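Side-chain contacts in lactose Operon Repressor (Escherichia coli, PDB 1JYE), which represses transcription of the lactose operon by binding operator DNA, probably releasing it when a sugar inducer occupies the cleft of its core domain: residues A[159-164]-A[294-299]; A[301-306]-A[315-320]; A[252-257]-A[262-267]; A[214-219]-A[233-238]. The protein carries 1 engineered substitution. All blocks are in the same frame, centred on the assembly; numbering follows the deposited sequence.

The four contacts fall into two pairs, one in each lobe of a core built like a periplasmic binding protein. Contacts 1 and 2 lie with centres 8 Å apart: both use helix 293-308, packed on the neighbouring strands 158-161 and 316-324 of one mixed sheet. Contacts 3 and 4, with centres 13 Å apart, belong to the other lobe, at helices 247-259 and 222-234 beside the sheet of strands 214-217, 182-186, 241-244 and 269-271. Between the pairs, centres are 30 to 38 Å apart. Contact 1 joins pieces 130 residues apart, and contacts 4 and 3 fall, in that order, within that span; contact 2 follows. The chain leaves the first lobe, builds the second and returns.

Contact 1: A[159-164]-A[294-299]; sequences IIFSHE and RLLGQT
A buried apolar contact joins strand 158-161 of the mixed sheet to helix 293-308, which runs nearly antiparallel to it: the short axes make 173° and pass 9.4 Å apart. Leu-296 carries the contact, and its two methyl branches divide the work. The Leu-296 and Ile-159 side chains run past each other in opposite directions, and Leu-296 CD1 meets Ile-159 CG2 at 3.5 Å, a tight approach for two carbons. CD2 goes to Phe-161, lying 3.7 Å from Phe-161 CE2 and coming obliquely to the ring, while Leu-296 CB sits 3.8 Å from Phe-161 CZ. Leu-296 also touches Ile-79 of helix 74-89. With chi1 at -71° the phenyl CG stands anti to its own carbonyl carbon, a turn that brings the ring's far end towards the helix although the CB bond does not aim there. This is sheet-to-helix packing in a periplasmic-binding-protein-like fold, where helix 293-308 lies on strands 158-161 and 316-324; Leu-319 of the second strand touches Ile-159, Phe-161 and Leu-296 alike. Replacing Phe-161 by an alanine would probably open a gap beside Leu-296 and let its CD2 branch shift. One helical turn on, Thr-299 CG2 meets Ile-159 CD1 at 4.0 Å. The hydroxyl of Thr-299 is used within the helix: Thr-299 OG1 donates to Leu-295 O over 2.7 Å, from above the carbonyl plane, and Thr-299 N reaches the same oxygen from the opposite face.

Contact 2: A[301-306]-A[315-320]; sequences VDRLLQ and GNQLLP
Helix 293-308 and strand 316-324, consecutive elements joined by a short connection, are bridged near the surface by one arginine-glutamine pair. Arg-303 comes from the helix and Gln-317 from the strand, and the two side chains cross at a slant. The guanidinium holds a single atom end-on: NH1 and NH2 of Arg-303 both donate to Gln-317 OE1, each over 2.8 Å. Both bonds are bent, to just over 140° at the hydrogen, as expected when two hydrogens converge on one acceptor. The oxygen lies almost in the guanidinium plane, but the two nitrogens approach it from one face of the amide, whose plane is turned 34° from that of the guanidinium. Arg-303 bends at chi2 and chi3, which turns the guanidinium to the extended glutamine. In this periplasmic-binding-protein-like lobe the strand lies between 158-161 and 288-290, and backbone bonds from Gln-317 to Ser-158 and Ile-160 fix the root of the glutamine. A methionine in place of Arg-303 would probably leave Gln-317 OE1 without its two arginine donors and the amide freer to turn. Arg-303 NH2 also donates to a water 2.9 Å away, which in turn makes a weak bond to Gly-315 O, just before the strand. The same two side chains also pack: Arg-303 touches Ile-159 and Gln-317 touches Thr-299.

Contact 3: A[252-257]-A[262-267]; sequences GAMRAI and LRVGAD
Val-264 plugs into the side of helix 247-259 from the loop that follows it. Its CB carries two methyls that part company: CG2, anti to the carbonyl carbon, goes to the helix backbone, where it lies 3.6 Å from Met-254 O. Val-264 CG2 also lies 3.9 Å from both Met-254 CB and Ile-257 CG2. The other methyl, CG1, meets Met-254 CG at 4.0 Å, and the valine and methionine chains cross at about a right angle. Ile-257 CG2 continues the apolar seam by resting 3.7 Å from Leu-262 CB. Beside it the backbone closes the turn: Leu-262 N donates to Ile-257 O over 3.1 Å, moderately bent at 151°. The loop itself is braced by a side-on salt bridge. Arg-263 NH2 reaches Asp-267 OD2 at 2.9 Å, while Arg-263 NE and the backbone N of Arg-263 both donate to Asp-267 OD1 from the same face of the carboxylate. The methyl of Ala-266 lies over the centre of the guanidinium, 3.5 Å above its plane, so the arginine is held at one edge and covered on one face. Among the neighbouring elements, helix 247-259 has helix 222-234 against Ala-253 and Ala-256, Ile-268 of the approach to strand 269-271 touches Ile-257 and Leu-262, and Arg-255 packs on Ser-280 of the second subunit.

Contact 4: A[214-219]-A[233-238]; sequences AEREGD and LNEGIV
Arg-216 and Glu-235 form a salt bridge between strand 214-217 and the C-terminal region of helix 222-234. Arg-216 NH2 donates to Glu-235 OE1 over 2.8 Å with an N-H...O angle of 148°. The two groups are turned 76° against each other: the oxygen lies near the guanidinium plane, at its edge, whereas the nitrogen meets the carboxylate from above, 69° out of its plane. A water bridges the pair, accepting from Arg-216 NE at 2.8 Å and donating to Glu-235 OE1 at 2.8 Å, which gives that oxygen a second donor. Arg-216 runs extended from CG to NE, long enough to reach Glu-235. Its other terminal nitrogen, Arg-216 NH1, donates to Gln-228 OE1 of the same helix, so the guanidinium has two protein partners. Past Glu-235 comes a Schellman motif: Gly-236 takes a positive phi, and one of its two bonds back into the last turn runs from Gly-236 N to Leu-233 O, 3.0 Å. The chain then turns so that Ile-237 faces the strand, its CG2 methyl resting 3.9 Å from Ala-214 CB. Met-232 touches both Arg-216 and Ile-237, and the strand bonds to Leu-184 and Ala-186 of strand 182-186. One charged pair, a bridging water and a small apolar touch thus join helix to sheet; near the surface, solvent would probably screen the attraction.

Contact 1: A[159-164]-A[294-299]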
loop_
_atom_site.group_PDB
_atom_site.type_symbol
_atom_site.label_atom_id
_atom_site.label_comp_id
_atom_site.label_asym_id
_atom_site.label_seq_id
_atom_site.Cartn_x
_atom_site.Cartn_y
_atom_site.Cartn_z
ATOM N N ILE A 159 9.024 19.212 5.500
ATOM C CA ILE A 159 9.908 18.496 4.595
ATOM C C ILE A 159 8.988 17.978 3.509
ATOM O O ILE A 159 8.061 17.214 3.792
ATOM C CB ILE A 159 10.588 17.270 5.238
ATOM C CG1 ILE A 159 11.325 17.675 6.515
ATOM C CG2 ILE A 159 11.563 16.654 4.229
ATOM C CD1 ILE A 159 11.915 16.493 7.280
ATOM N N ILE A 160 9.206 18.412 2.273
ATOM C CA ILE A 160 8.382 17.927 1.178
ATOM C C ILE A 160 9.262 17.673 -0.032
ATOM O O ILE A 160 10.413 18.109 -0.077
ATOM C CB ILE A 160 7.263 18.927 0.777
ATOM C CG1 ILE A 160 7.869 20.170 0.126
ATOM C CG2 ILE A 160 6.426 19.294 2.000
ATOM C CD1 ILE A 160 6.828 21.089 -0.491
ATOM N N PHE A 161 8.724 16.945 -1.000
ATOM C CA PHE A 161 9.454 16.654 -2.224
ATOM C C PHE A 161 9.337 17.850 -3.160
ATOM O O PHE A 161 8.364 18.604 -3.100
ATOM C CB PHE A 161 8.879 15.411 -2.894
ATOM C CG PHE A 161 9.184 14.143 -2.162
ATOM C CD1 PHE A 161 10.485 13.654 -2.116
ATOM C CD2 PHE A 161 8.178 13.446 -1.501
ATOM C CE1 PHE A 161 10.786 12.480 -1.417
ATOM C CE2 PHE A 161 8.466 12.272 -0.801
ATOM C CZ PHE A 161 9.775 11.792 -0.761
ATOM N N SER A 162 10.329 18.027 -4.022
ATOM C CA SER A 162 10.308 19.138 -4.964
ATOM C C SER A 162 9.287 18.923 -6.081
ATOM O O SER A 162 9.535 18.175 -7.028
ATOM C CB SER A 162 11.692 19.340 -5.578
ATOM O OG SER A 162 11.658 20.389 -6.535
ATOM N N HIS A 163 8.137 19.577 -5.964
ATOM C CA HIS A 163 7.100 19.475 -6.982
ATOM C C HIS A 163 7.540 20.178 -8.267
ATOM O O HIS A 163 7.159 19.773 -9.361
ATOM C CB HIS A 163 5.794 20.081 -6.462
ATOM C CG HIS A 163 5.968 21.413 -5.804
ATOM N ND1 HIS A 163 5.899 22.602 -6.498
ATOM C CD2 HIS A 163 6.245 21.741 -4.520
ATOM C CE1 HIS A 163 6.125 23.606 -5.669
ATOM N NE2 HIS A 163 6.338 23.110 -4.462
ATOM N N GLU A 164 8.341 21.231 -8.134
ATOM C CA GLU A 164 8.830 21.953 -9.310
ATOM C C GLU A 164 9.667 21.013 -10.175
ATOM O O GLU A 164 9.528 20.983 -11.400
ATOM C CB GLU A 164 9.695 23.146 -8.888
ATOM C CG GLU A 164 8.945 24.239 -8.141
ATOM C CD GLU A 164 8.099 25.106 -9.055
ATOM O OE1 GLU A 164 7.339 25.945 -8.534
ATOM O OE2 GLU A 164 8.199 24.956 -10.290
ATOM N N ARG A 294 10.605 6.474 1.868
ATOM C CA ARG A 294 11.362 5.932 2.986
ATOM C C ARG A 294 12.284 7.018 3.529
ATOM O O ARG A 294 12.393 7.213 4.741
ATOM C CB ARG A 294 12.194 4.732 2.538
ATOM C CG ARG A 294 12.859 3.988 3.684
ATOM C CD ARG A 294 14.094 3.236 3.213
ATOM N NE ARG A 294 15.328 3.968 3.502
ATOM C CZ ARG A 294 15.639 5.163 3.006
ATOM N NH1 ARG A 294 14.811 5.786 2.180
ATOM N NH2 ARG A 294 16.781 5.743 3.345
ATOM N N LEU A 295 12.950 7.728 2.623
ATOM C CA LEU A 295 13.851 8.796 3.025
ATOM C C LEU A 295 13.076 9.892 3.755
ATOM O O LEU A 295 13.529 10.405 4.776
ATOM C CB LEU A 295 14.557 9.386 1.802
ATOM C CG LEU A 295 15.508 10.552 2.081
ATOM C CD1 LEU A 295 16.632 10.093 2.996
ATOM C CD2 LEU A 295 16.065 11.083 0.771
ATOM N N LEU A 296 11.906 10.244 3.234
ATOM C CA LEU A 296 11.086 11.279 3.860
ATOM C C LEU A 296 10.686 10.896 5.284
ATOM O O LEU A 296 10.845 11.684 6.216
ATOM C CB LEU A 296 9.826 11.535 3.029
ATOM C CG LEU A 296 8.826 12.527 3.626
ATOM C CD1 LEU A 296 9.476 13.902 3.769
ATOM C CD2 LEU A 296 7.597 12.607 2.731
ATOM N N GLY A 297 10.162 9.684 5.448
ATOM C CA GLY A 297 9.750 9.234 6.766
ATOM C C GLY A 297 10.916 9.178 7.733
ATOM O O GLY A 297 10.824 9.653 8.864
ATOM N N GLN A 298 12.022 8.594 7.285
ATOM C CA GLN A 298 13.216 8.489 8.115
ATOM C C GLN A 298 13.693 9.877 8.537
ATOM O O GLN A 298 13.921 10.144 9.719
ATOM C CB GLN A 298 14.327 7.789 7.329
ATOM C CG GLN A 298 15.619 7.578 8.096
ATOM C CD GLN A 298 16.733 7.078 7.195
ATOM O OE1 GLN A 298 17.337 7.850 6.449
ATOM N NE2 GLN A 298 16.995 5.777 7.244
ATOM N N THR A 299 13.831 10.764 7.560
ATOM C CA THR A 299 14.302 12.115 7.831
ATOM C C THR A 299 13.373 12.889 8.764
ATOM O O THR A 299 13.841 13.660 9.604
ATOM C CB THR A 299 14.491 12.902 6.514
ATOM O OG1 THR A 299 15.349 12.156 5.635
ATOM C CG2 THR A 299 15.136 14.259 6.786
#

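Contact 2: A[301-306]-A[315-320]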
loop_
_atom_site.group_PDB
_atom_site.type_symbol
_atom_site.label_atom_id
_atom_site.label_comp_id
_atom_site.label_asym_id
_atom_site.label_seq_id
_atom_site.Cartn_x
_atom_site.Cartn_y
_atom_site.Cartn_z
ATOM N N VAL A 301 11.690 11.843 11.283
ATOM C CA VAL A 301 11.908 11.468 12.673
ATOM C C VAL A 301 13.171 12.140 13.197
ATOM O O VAL A 301 13.163 12.733 14.278
ATOM C CB VAL A 301 12.030 9.936 12.833
ATOM C CG1 VAL A 301 12.363 9.583 14.282
ATOM C CG2 VAL A 301 10.720 9.275 12.428
ATOM N N ASP A 302 14.251 12.060 12.426
ATOM C CA ASP A 302 15.504 12.688 12.834
ATOM C C ASP A 302 15.274 14.181 13.051
ATOM O O ASP A 302 15.730 14.753 14.038
ATOM C CB ASP A 302 16.589 12.502 11.766
ATOM C CG ASP A 302 16.866 11.044 11.451
ATOM O OD1 ASP A 302 16.769 10.206 12.367
ATOM O OD2 ASP A 302 17.198 10.741 10.285
ATOM N N ARG A 303 14.557 14.803 12.120
ATOM C CA ARG A 303 14.272 16.235 12.186
ATOM C C ARG A 303 13.429 16.610 13.402
ATOM O O ARG A 303 13.727 17.582 14.098
ATOM C CB ARG A 303 13.556 16.682 10.904
ATOM C CG ARG A 303 13.373 18.199 10.757
ATOM C CD ARG A 303 14.718 18.917 10.671
ATOM N NE ARG A 303 15.644 18.206 9.793
ATOM C CZ ARG A 303 15.529 18.126 8.470
ATOM N NH1 ARG A 303 16.424 17.437 7.773
ATOM N NH2 ARG A 303 14.539 18.748 7.837
ATOM N N LEU A 304 12.374 15.840 13.659
ATOM C CA LEU A 304 11.499 16.120 14.793
ATOM C C LEU A 304 12.257 16.062 16.111
ATOM O O LEU A 304 12.087 16.926 16.972
ATOM C CB LEU A 304 10.337 15.126 14.841
ATOM C CG LEU A 304 9.343 15.365 15.983
ATOM C CD1 LEU A 304 8.587 16.662 15.737
ATOM C CD2 LEU A 304 8.374 14.196 16.079
ATOM N N LEU A 305 13.088 15.038 16.271
ATOM C CA LEU A 305 13.852 14.905 17.501
ATOM C C LEU A 305 14.856 16.048 17.643
ATOM O O LEU A 305 15.090 16.534 18.747
ATOM C CB LEU A 305 14.552 13.542 17.545
ATOM C CG LEU A 305 13.584 12.350 17.520
ATOM C CD1 LEU A 305 14.351 11.064 17.777
ATOM C CD2 LEU A 305 12.499 12.530 18.577
ATOM N N GLN A 306 15.440 16.487 16.529
ATOM C CA GLN A 306 16.390 17.598 16.576
ATOM C C GLN A 306 15.628 18.852 16.981
ATOM O O GLN A 306 16.110 19.652 17.783
ATOM C CB GLN A 306 17.050 17.807 15.211
ATOM C CG GLN A 306 17.898 16.629 14.751
ATOM C CD GLN A 306 19.334 16.719 15.210
ATOM O OE1 GLN A 306 19.615 17.112 16.341
ATOM N NE2 GLN A 306 20.259 16.342 14.333
ATOM N N GLY A 315 12.055 25.784 9.512
ATOM C CA GLY A 315 11.662 26.103 8.154
ATOM C C GLY A 315 11.418 24.867 7.311
ATOM O O GLY A 315 11.203 23.775 7.836
ATOM N N ASN A 316 11.458 25.047 5.998
ATOM C CA ASN A 316 11.225 23.953 5.069
ATOM C C ASN A 316 12.471 23.381 4.415
ATOM O O ASN A 316 13.440 24.094 4.149
ATOM C CB ASN A 316 10.265 24.404 3.965
ATOM C CG ASN A 316 10.244 23.446 2.782
ATOM O OD1 ASN A 316 11.038 23.571 1.845
ATOM N ND2 ASN A 316 9.345 22.471 2.831
ATOM N N GLN A 317 12.430 22.073 4.175
ATOM C CA GLN A 317 13.495 21.370 3.480
ATOM C C GLN A 317 12.812 20.746 2.275
ATOM O O GLN A 317 11.701 20.215 2.388
ATOM C CB GLN A 317 14.115 20.245 4.326
ATOM C CG GLN A 317 14.927 19.266 3.458
ATOM C CD GLN A 317 15.664 18.191 4.243
ATOM O OE1 GLN A 317 15.229 17.777 5.315
ATOM N NE2 GLN A 317 16.779 17.719 3.691
ATOM N N LEU A 318 13.464 20.835 1.122
ATOM C CA LEU A 318 12.945 20.250 -0.103
ATOM C C LEU A 318 13.790 19.026 -0.425
ATOM O O LEU A 318 15.018 19.112 -0.468
ATOM C CB LEU A 318 13.057 21.239 -1.262
ATOM C CG LEU A 318 12.053 22.385 -1.309
ATOM C CD1 LEU A 318 12.460 23.374 -2.402
ATOM C CD2 LEU A 318 10.670 21.824 -1.592
ATOM N N LEU A 319 13.135 17.889 -0.636
ATOM C CA LEU A 319 13.842 16.662 -0.982
ATOM C C LEU A 319 13.805 16.501 -2.490
ATOM O O LEU A 319 12.802 16.805 -3.134
ATOM C CB LEU A 319 13.186 15.448 -0.326
ATOM C CG LEU A 319 13.249 15.364 1.198
ATOM C CD1 LEU A 319 12.528 14.102 1.659
ATOM C CD2 LEU A 319 14.699 15.346 1.656
ATOM N N PRO A 320 14.902 16.016 -3.078
ATOM C CA PRO A 320 14.949 15.829 -4.527
ATOM C C PRO A 320 14.108 14.659 -5.028
ATOM O O PRO A 320 13.739 13.761 -4.265
ATOM C CB PRO A 320 16.436 15.616 -4.793
ATOM C CG PRO A 320 16.877 14.871 -3.566
ATOM C CD PRO A 320 16.187 15.647 -2.454
HETATM O O HOH W 1 12.564 20.770 8.215
#

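Contact 3: A[252-257]-A[262-267]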
loop_
_atom_site.group_PDB
_atom_site.type_symbol
_atom_site.label_atom_id
_atom_site.label_comp_id
_atom_site.label_asym_id
_atom_site.label_seq_id
_atom_site.Cartn_x
_atom_site.Cartn_y
_atom_site.Cartn_z
ATOM N N GLY A 252 -4.400 2.613 -14.093
ATOM C CA GLY A 252 -5.759 2.666 -14.596
ATOM C C GLY A 252 -5.796 3.234 -16.004
ATOM O O GLY A 252 -6.506 2.726 -16.866
ATOM N N ALA A 253 -5.028 4.294 -16.235
ATOM C CA ALA A 253 -4.972 4.919 -17.554
ATOM C C ALA A 253 -4.436 3.927 -18.575
ATOM O O ALA A 253 -4.952 3.819 -19.685
ATOM C CB ALA A 253 -4.076 6.157 -17.510
ATOM N N MET A 254 -3.392 3.201 -18.191
ATOM C CA MET A 254 -2.785 2.218 -19.077
ATOM C C MET A 254 -3.794 1.139 -19.454
ATOM O O MET A 254 -3.832 0.687 -20.600
ATOM C CB MET A 254 -1.560 1.603 -18.399
ATOM C CG MET A 254 -0.383 2.566 -18.305
ATOM S SD MET A 254 0.927 1.980 -17.217
ATOM C CE MET A 254 1.377 0.452 -18.043
ATOM N N ARG A 255 -4.617 0.728 -18.496
ATOM C CA ARG A 255 -5.627 -0.280 -18.786
ATOM C C ARG A 255 -6.652 0.288 -19.767
ATOM O O ARG A 255 -7.062 -0.390 -20.707
ATOM C CB ARG A 255 -6.346 -0.732 -17.511
ATOM C CG ARG A 255 -7.468 -1.717 -17.811
ATOM C CD ARG A 255 -8.306 -2.080 -16.597
ATOM N NE ARG A 255 -9.588 -2.627 -17.039
ATOM C CZ ARG A 255 -10.733 -2.497 -16.379
ATOM N NH1 ARG A 255 -10.774 -1.846 -15.226
ATOM N NH2 ARG A 255 -11.852 -2.986 -16.899
ATOM N N ALA A 256 -7.057 1.536 -19.552
ATOM C CA ALA A 256 -8.037 2.172 -20.432
ATOM C C ALA A 256 -7.491 2.245 -21.855
ATOM O O ALA A 256 -8.183 1.913 -22.818
ATOM C CB ALA A 256 -8.368 3.576 -19.924
ATOM N N ILE A 257 -6.245 2.685 -21.977
ATOM C CA ILE A 257 -5.588 2.799 -23.274
ATOM C C ILE A 257 -5.572 1.447 -23.983
ATOM O O ILE A 257 -5.977 1.328 -25.142
ATOM C CB ILE A 257 -4.136 3.298 -23.100
ATOM C CG1 ILE A 257 -4.145 4.740 -22.584
ATOM C CG2 ILE A 257 -3.378 3.203 -24.420
ATOM C CD1 ILE A 257 -2.803 5.218 -22.061
ATOM N N LEU A 262 -5.440 0.515 -28.102
ATOM C CA LEU A 262 -4.221 1.282 -28.334
ATOM C C LEU A 262 -3.053 0.713 -27.539
ATOM O O LEU A 262 -3.244 -0.027 -26.573
ATOM C CB LEU A 262 -4.439 2.749 -27.954
ATOM C CG LEU A 262 -5.523 3.486 -28.746
ATOM C CD1 LEU A 262 -5.664 4.907 -28.216
ATOM C CD2 LEU A 262 -5.160 3.500 -30.225
ATOM N N ARG A 263 -1.842 1.063 -27.949
ATOM C CA ARG A 263 -0.645 0.580 -27.278
ATOM C C ARG A 263 -0.056 1.620 -26.339
ATOM O O ARG A 263 0.187 2.760 -26.736
ATOM C CB ARG A 263 0.413 0.196 -28.312
ATOM C CG ARG A 263 0.010 -0.945 -29.232
ATOM C CD ARG A 263 0.955 -1.019 -30.419
ATOM N NE ARG A 263 0.868 0.186 -31.240
ATOM C CZ ARG A 263 1.672 0.458 -32.263
ATOM N NH1 ARG A 263 2.632 -0.391 -32.600
ATOM N NH2 ARG A 263 1.515 1.583 -32.949
ATOM N N VAL A 264 0.163 1.234 -25.087
ATOM C CA VAL A 264 0.775 2.151 -24.135
ATOM C C VAL A 264 2.210 2.306 -24.619
ATOM O O VAL A 264 2.897 1.314 -24.869
ATOM C CB VAL A 264 0.773 1.573 -22.705
ATOM C CG1 VAL A 264 1.543 2.494 -21.764
ATOM C CG2 VAL A 264 -0.651 1.398 -22.222
ATOM N N GLY A 265 2.654 3.548 -24.767
ATOM C CA GLY A 265 3.998 3.799 -25.245
ATOM C C GLY A 265 3.993 4.158 -26.722
ATOM O O GLY A 265 4.167 5.319 -27.088
ATOM N N ALA A 266 3.773 3.161 -27.573
ATOM C CA ALA A 266 3.759 3.367 -29.018
ATOM C C ALA A 266 2.655 4.308 -29.500
ATOM O O ALA A 266 2.883 5.136 -30.380
ATOM C CB ALA A 266 3.642 2.022 -29.727
ATOM N N ASP A 267 1.458 4.176 -28.934
ATOM C CA ASP A 267 0.338 5.024 -29.328
ATOM C C ASP A 267 0.131 6.169 -28.346
ATOM O O ASP A 267 0.008 7.324 -28.746
ATOM C CB ASP A 267 -0.938 4.186 -29.446
ATOM C CG ASP A 267 -0.895 3.226 -30.625
ATOM O OD1 ASP A 267 -1.528 2.154 -30.549
ATOM O OD2 ASP A 267 -0.232 3.552 -31.636
#

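Contact 4: A[214-219]-A[233-238]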
loop_
_atom_site.group_PDB
_atom_site.type_symbol
_atom_site.label_atom_id
_atom_site.label_comp_id
_atom_site.label_asym_id
_atom_site.label_seq_id
_atom_site.Cartn_x
_atom_site.Cartn_y
_atom_site.Cartn_z
ATOM N N ALA A 214 -6.403 18.310 -22.916
ATOM C CA ALA A 214 -7.403 17.928 -21.935
ATOM C C ALA A 214 -6.770 17.747 -20.569
ATOM O O ALA A 214 -5.600 17.385 -20.460
ATOM C CB ALA A 214 -8.093 16.630 -22.356
ATOM N N GLU A 215 -7.542 18.039 -19.530
ATOM C CA GLU A 215 -7.081 17.847 -18.166
ATOM C C GLU A 215 -8.270 17.384 -17.349
ATOM O O GLU A 215 -9.370 17.940 -17.442
ATOM C CB GLU A 215 -6.454 19.123 -17.572
ATOM C CG GLU A 215 -7.358 20.337 -17.416
ATOM C CD GLU A 215 -6.650 21.475 -16.687
ATOM O OE1 GLU A 215 -6.662 22.615 -17.196
ATOM O OE2 GLU A 215 -6.076 21.229 -15.601
ATOM N N ARG A 216 -8.046 16.331 -16.574
ATOM C CA ARG A 216 -9.086 15.753 -15.743
ATOM C C ARG A 216 -8.574 15.566 -14.326
ATOM O O ARG A 216 -7.409 15.848 -14.034
ATOM C CB ARG A 216 -9.545 14.418 -16.338
ATOM C CG ARG A 216 -10.479 14.588 -17.535
ATOM C CD ARG A 216 -10.633 13.296 -18.323
ATOM N NE ARG A 216 -11.698 13.390 -19.319
ATOM C CZ ARG A 216 -12.991 13.241 -19.048
ATOM N NH1 ARG A 216 -13.389 12.984 -17.808
ATOM N NH2 ARG A 216 -13.892 13.342 -20.019
ATOM N N GLU A 217 -9.454 15.087 -13.452
ATOM C CA GLU A 217 -9.122 14.899 -12.047
ATOM C C GLU A 217 -9.577 13.535 -11.542
ATOM O O GLU A 217 -10.716 13.130 -11.773
ATOM C CB GLU A 217 -9.801 16.001 -11.229
ATOM C CG GLU A 217 -9.527 15.967 -9.739
ATOM C CD GLU A 217 -10.365 16.982 -8.982
ATOM O OE1 GLU A 217 -10.937 17.892 -9.630
ATOM O OE2 GLU A 217 -10.449 16.881 -7.743
ATOM N N GLY A 218 -8.679 12.839 -10.849
ATOM C CA GLY A 218 -8.997 11.528 -10.301
ATOM C C GLY A 218 -8.962 11.563 -8.784
ATOM O O GLY A 218 -9.071 12.637 -8.193
ATOM N N ASP A 219 -8.803 10.407 -8.139
ATOM C CA ASP A 219 -8.774 10.377 -6.677
ATOM C C ASP A 219 -7.634 9.547 -6.081
ATOM O O ASP A 219 -7.727 9.103 -4.932
ATOM C CB ASP A 219 -10.117 9.866 -6.125
ATOM C CG ASP A 219 -10.390 8.410 -6.483
ATOM O OD1 ASP A 219 -9.465 7.721 -6.953
ATOM O OD2 ASP A 219 -11.537 7.952 -6.283
ATOM N N LEU A 233 -11.057 9.290 -23.828
ATOM C CA LEU A 233 -10.974 8.584 -25.099
ATOM C C LEU A 233 -12.338 8.451 -25.771
ATOM O O LEU A 233 -12.450 8.605 -26.987
ATOM C CB LEU A 233 -10.359 7.197 -24.889
ATOM C CG LEU A 233 -8.919 7.199 -24.371
ATOM C CD1 LEU A 233 -8.471 5.769 -24.103
ATOM C CD2 LEU A 233 -8.001 7.864 -25.391
ATOM N N ASN A 234 -13.372 8.165 -24.987
ATOM C CA ASN A 234 -14.711 8.024 -25.547
ATOM C C ASN A 234 -15.212 9.354 -26.107
ATOM O O ASN A 234 -16.112 9.378 -26.948
ATOM C CB ASN A 234 -15.695 7.499 -24.494
ATOM C CG ASN A 234 -15.408 6.062 -24.087
ATOM O OD1 ASN A 234 -14.876 5.276 -24.871
ATOM N ND2 ASN A 234 -15.778 5.708 -22.861
ATOM N N GLU A 235 -14.624 10.454 -25.639
ATOM C CA GLU A 235 -14.994 11.794 -26.102
ATOM C C GLU A 235 -14.342 12.113 -27.440
ATOM O O GLU A 235 -14.675 13.112 -28.079
ATOM C CB GLU A 235 -14.548 12.864 -25.101
ATOM C CG GLU A 235 -15.445 13.064 -23.903
ATOM C CD GLU A 235 -15.087 14.326 -23.139
ATOM O OE1 GLU A 235 -13.943 14.426 -22.647
ATOM O OE2 GLU A 235 -15.950 15.222 -23.038
ATOM N N GLY A 236 -13.399 11.276 -27.855
ATOM C CA GLY A 236 -12.714 11.516 -29.110
ATOM C C GLY A 236 -11.420 12.280 -28.899
ATOM O O GLY A 236 -10.773 12.699 -29.858
ATOM N N ILE A 237 -11.043 12.471 -27.638
ATOM C CA ILE A 237 -9.809 13.174 -27.315
ATOM C C ILE A 237 -8.715 12.131 -27.140
ATOM O O ILE A 237 -8.706 11.386 -26.160
ATOM C CB ILE A 237 -9.958 13.997 -26.021
ATOM C CG1 ILE A 237 -11.057 15.047 -26.208
ATOM C CG2 ILE A 237 -8.633 14.664 -25.668
ATOM C CD1 ILE A 237 -11.315 15.911 -24.987
ATOM N N VAL A 238 -7.798 12.078 -28.102
ATOM C CA VAL A 238 -6.716 11.103 -28.069
ATOM C C VAL A 238 -5.350 11.773 -28.089
ATOM O O VAL A 238 -4.831 12.136 -29.147
ATOM C CB VAL A 238 -6.810 10.130 -29.272
ATOM C CG1 VAL A 238 -5.795 9.006 -29.122
ATOM C CG2 VAL A 238 -8.217 9.570 -29.375
HETATM O O HOH W 2 -11.416 14.977 -21.564
#